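Local coordinates for nicotinamide-nucleotide adenylyltransferase NadR family / Ribosylnicotinamide kinase (Lactococcus lactis subsp. cremoris, PDB 6GYE), which probably phosphorylates nicotinamide riboside through its ribosylnicotinamide kinase domain, and may also carry nicotinamide-nucleotide adenylyltransferase activity in NAD+ biosynthesis, at residues S49-D54 and L85-L90. Numbering follows the deposited sequence.
Sequences SGYDND and LNENDL
Where Gly50 and Glu87 meet, two neighbouring strands of the five-stranded parallel sheet of a Rossmann-like alpha/beta domain reach their C-terminal ends, a worked example of side chains taking over where backbone pairing stops. The backbone bonds come first: Gly50 N reaches Leu85 O at a long 3.3 Å, and Glu87 N gives Gly50 O a shorter bond of 2.8 Å. Past them, residues 51-54 form a type II turn, while Asn86 OD1 accepts from Asn88 N in an Asx turn, and the next bonds fall to Asn88. Its CG lies beside its own backbone N (chi1 -74°), which swings the amide across to the turn. From there Asn88 OD1 takes Asp52 N on an in-plane lone pair at 2.7 Å, and Asn88 ND2 donates to Asp52 OD1 at 3.1 Å, meeting that oxygen from above a carboxylate plane turned 64° from the amide. With an alanine here, Asp52 N would probably lose its acceptor and the Asp52 carboxylate would be freer to turn. Glu87 can be followed from CB to its tip. Glu87 CB lies 3.4 Å from Gly50 O, and CG sits near the same oxygen; CD approaches Ser49 CB. At the tip the carboxylate divides: OE2 accepts from Trp100 NE1, tying the residue just past strand 80-86 to helix 95-110, whereas Glu87 OE1 lies at the edge of the Tyr51 ring, 3.6 Å from Tyr51 CD1. One face of that ring is covered by Asp54 CB. A water bridges Ser49 and Glu87, donating to Glu87 OE1 at 2.7 Å and hydrogen-bonded to Ser49 OG.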
loop_
_atom_site.group_PDB
_atom_site.type_symbol
_atom_site.label_atom_id
_atom_site.label_comp_id
_atom_site.label_asym_id
_atom_site.label_seq_id
_atom_site.Cartn_x
_atom_site.Cartn_y
_atom_site.Cartn_z
ATOM N N SER A 49 -13.923 -7.476 11.628
ATOM C CA SER A 49 -14.796 -8.471 11.025
ATOM C C SER A 49 -14.588 -8.500 9.514
ATOM O O SER A 49 -14.131 -7.523 8.909
ATOM C CB SER A 49 -16.261 -8.197 11.375
ATOM O OG SER A 49 -16.636 -6.906 10.952
ATOM N N GLY A 50 -14.891 -9.649 8.919
ATOM C CA GLY A 50 -14.710 -9.811 7.487
ATOM C C GLY A 50 -15.114 -11.199 7.035
ATOM O O GLY A 50 -15.393 -12.093 7.844
ATOM N N TYR A 51 -15.133 -11.364 5.714
ATOM C CA TYR A 51 -15.439 -12.641 5.082
ATOM C C TYR A 51 -14.837 -12.625 3.685
ATOM O O TYR A 51 -14.529 -11.560 3.144
ATOM C CB TYR A 51 -16.958 -12.906 5.027
ATOM C CG TYR A 51 -17.763 -11.774 4.412
ATOM C CD1 TYR A 51 -18.238 -10.720 5.198
ATOM C CD2 TYR A 51 -18.045 -11.753 3.051
ATOM C CE1 TYR A 51 -18.969 -9.675 4.639
ATOM C CE2 TYR A 51 -18.781 -10.715 2.487
ATOM C CZ TYR A 51 -19.234 -9.679 3.283
ATOM O OH TYR A 51 -19.956 -8.651 2.716
ATOM N N ASP A 52 -14.676 -13.814 3.106
ATOM C CA ASP A 52 -14.092 -13.917 1.773
ATOM C C ASP A 52 -14.827 -13.014 0.786
ATOM O O ASP A 52 -16.059 -12.975 0.761
ATOM C CB ASP A 52 -14.127 -15.370 1.296
ATOM C CG ASP A 52 -13.149 -16.265 2.045
ATOM O OD1 ASP A 52 -12.295 -15.746 2.793
ATOM O OD2 ASP A 52 -13.243 -17.503 1.890
ATOM N N ASN A 53 -14.059 -12.250 0.008
ATOM C CA ASN A 53 -14.591 -11.403 -1.066
ATOM C C ASN A 53 -15.500 -10.289 -0.554
ATOM O O ASN A 53 -16.404 -9.851 -1.269
ATOM C CB ASN A 53 -15.313 -12.228 -2.135
ATOM C CG ASN A 53 -14.370 -13.143 -2.906
ATOM O OD1 ASN A 53 -13.193 -13.276 -2.565
ATOM N ND2 ASN A 53 -14.884 -13.776 -3.955
ATOM N N ASP A 54 -15.272 -9.812 0.674
ATOM C CA ASP A 54 -16.008 -8.668 1.205
ATOM C C ASP A 54 -15.477 -7.366 0.591
ATOM O O ASP A 54 -14.601 -7.368 -0.282
ATOM C CB ASP A 54 -15.942 -8.655 2.734
ATOM C CG ASP A 54 -14.507 -8.514 3.284
ATOM O OD1 ASP A 54 -13.554 -8.219 2.518
ATOM O OD2 ASP A 54 -14.336 -8.710 4.506
ATOM N N LEU A 85 -12.829 -11.451 13.799
ATOM C CA LEU A 85 -14.133 -12.116 13.732
ATOM C C LEU A 85 -14.373 -12.547 12.291
ATOM O O LEU A 85 -14.752 -11.731 11.450
ATOM C CB LEU A 85 -15.271 -11.230 14.218
ATOM C CG LEU A 85 -16.637 -11.937 14.152
ATOM C CD1 LEU A 85 -16.583 -13.250 14.905
ATOM C CD2 LEU A 85 -17.734 -11.086 14.727
ATOM N N ASN A 86 -14.138 -13.830 12.019
ATOM C CA ASN A 86 -14.312 -14.417 10.695
ATOM C C ASN A 86 -15.791 -14.749 10.476
ATOM O O ASN A 86 -16.371 -15.558 11.212
ATOM C CB ASN A 86 -13.440 -15.673 10.582
ATOM C CG ASN A 86 -13.426 -16.274 9.181
ATOM O OD1 ASN A 86 -14.390 -16.167 8.422
ATOM N ND2 ASN A 86 -12.330 -16.942 8.848
ATOM N N GLU A 87 -16.400 -14.145 9.458
ATOM C CA GLU A 87 -17.830 -14.313 9.231
ATOM C C GLU A 87 -18.165 -15.290 8.105
ATOM O O GLU A 87 -19.336 -15.390 7.726
ATOM C CB GLU A 87 -18.477 -12.954 8.957
ATOM C CG GLU A 87 -18.633 -12.105 10.205
ATOM C CD GLU A 87 -18.953 -10.657 9.903
ATOM O OE1 GLU A 87 -18.670 -10.210 8.768
ATOM O OE2 GLU A 87 -19.510 -9.982 10.801
ATOM N N ASN A 88 -17.186 -16.041 7.601
ATOM C CA ASN A 88 -17.437 -17.029 6.556
ATOM C C ASN A 88 -18.355 -18.136 7.070
ATOM O O ASN A 88 -18.474 -18.369 8.275
ATOM C CB ASN A 88 -16.130 -17.670 6.070
ATOM C CG ASN A 88 -15.282 -16.747 5.188
ATOM O OD1 ASN A 88 -15.763 -15.771 4.619
ATOM N ND2 ASN A 88 -14.007 -17.079 5.067
ATOM N N ASP A 89 -19.006 -18.826 6.127
ATOM C CA ASP A 89 -19.819 -20.012 6.424
ATOM C C ASP A 89 -20.895 -19.720 7.464
ATOM O O ASP A 89 -21.088 -20.469 8.423
ATOM C CB ASP A 89 -18.936 -21.176 6.871
ATOM C CG ASP A 89 -17.811 -21.449 5.902
ATOM O OD1 ASP A 89 -18.099 -21.616 4.697
ATOM O OD2 ASP A 89 -16.640 -21.473 6.342
ATOM N N LEU A 90 -21.610 -18.638 7.256
ATOM C CA LEU A 90 -22.690 -18.331 8.168
ATOM C C LEU A 90 -24.027 -18.555 7.480
ATOM O O LEU A 90 -24.184 -18.176 6.313
ATOM C CB LEU A 90 -22.615 -16.868 8.631
ATOM C CG LEU A 90 -21.795 -16.512 9.866
ATOM C CD1 LEU A 90 -22.066 -15.084 10.258
ATOM C CD2 LEU A 90 -22.144 -17.431 10.997
HETATM O O HOH W 1 -17.814 -7.711 8.331
#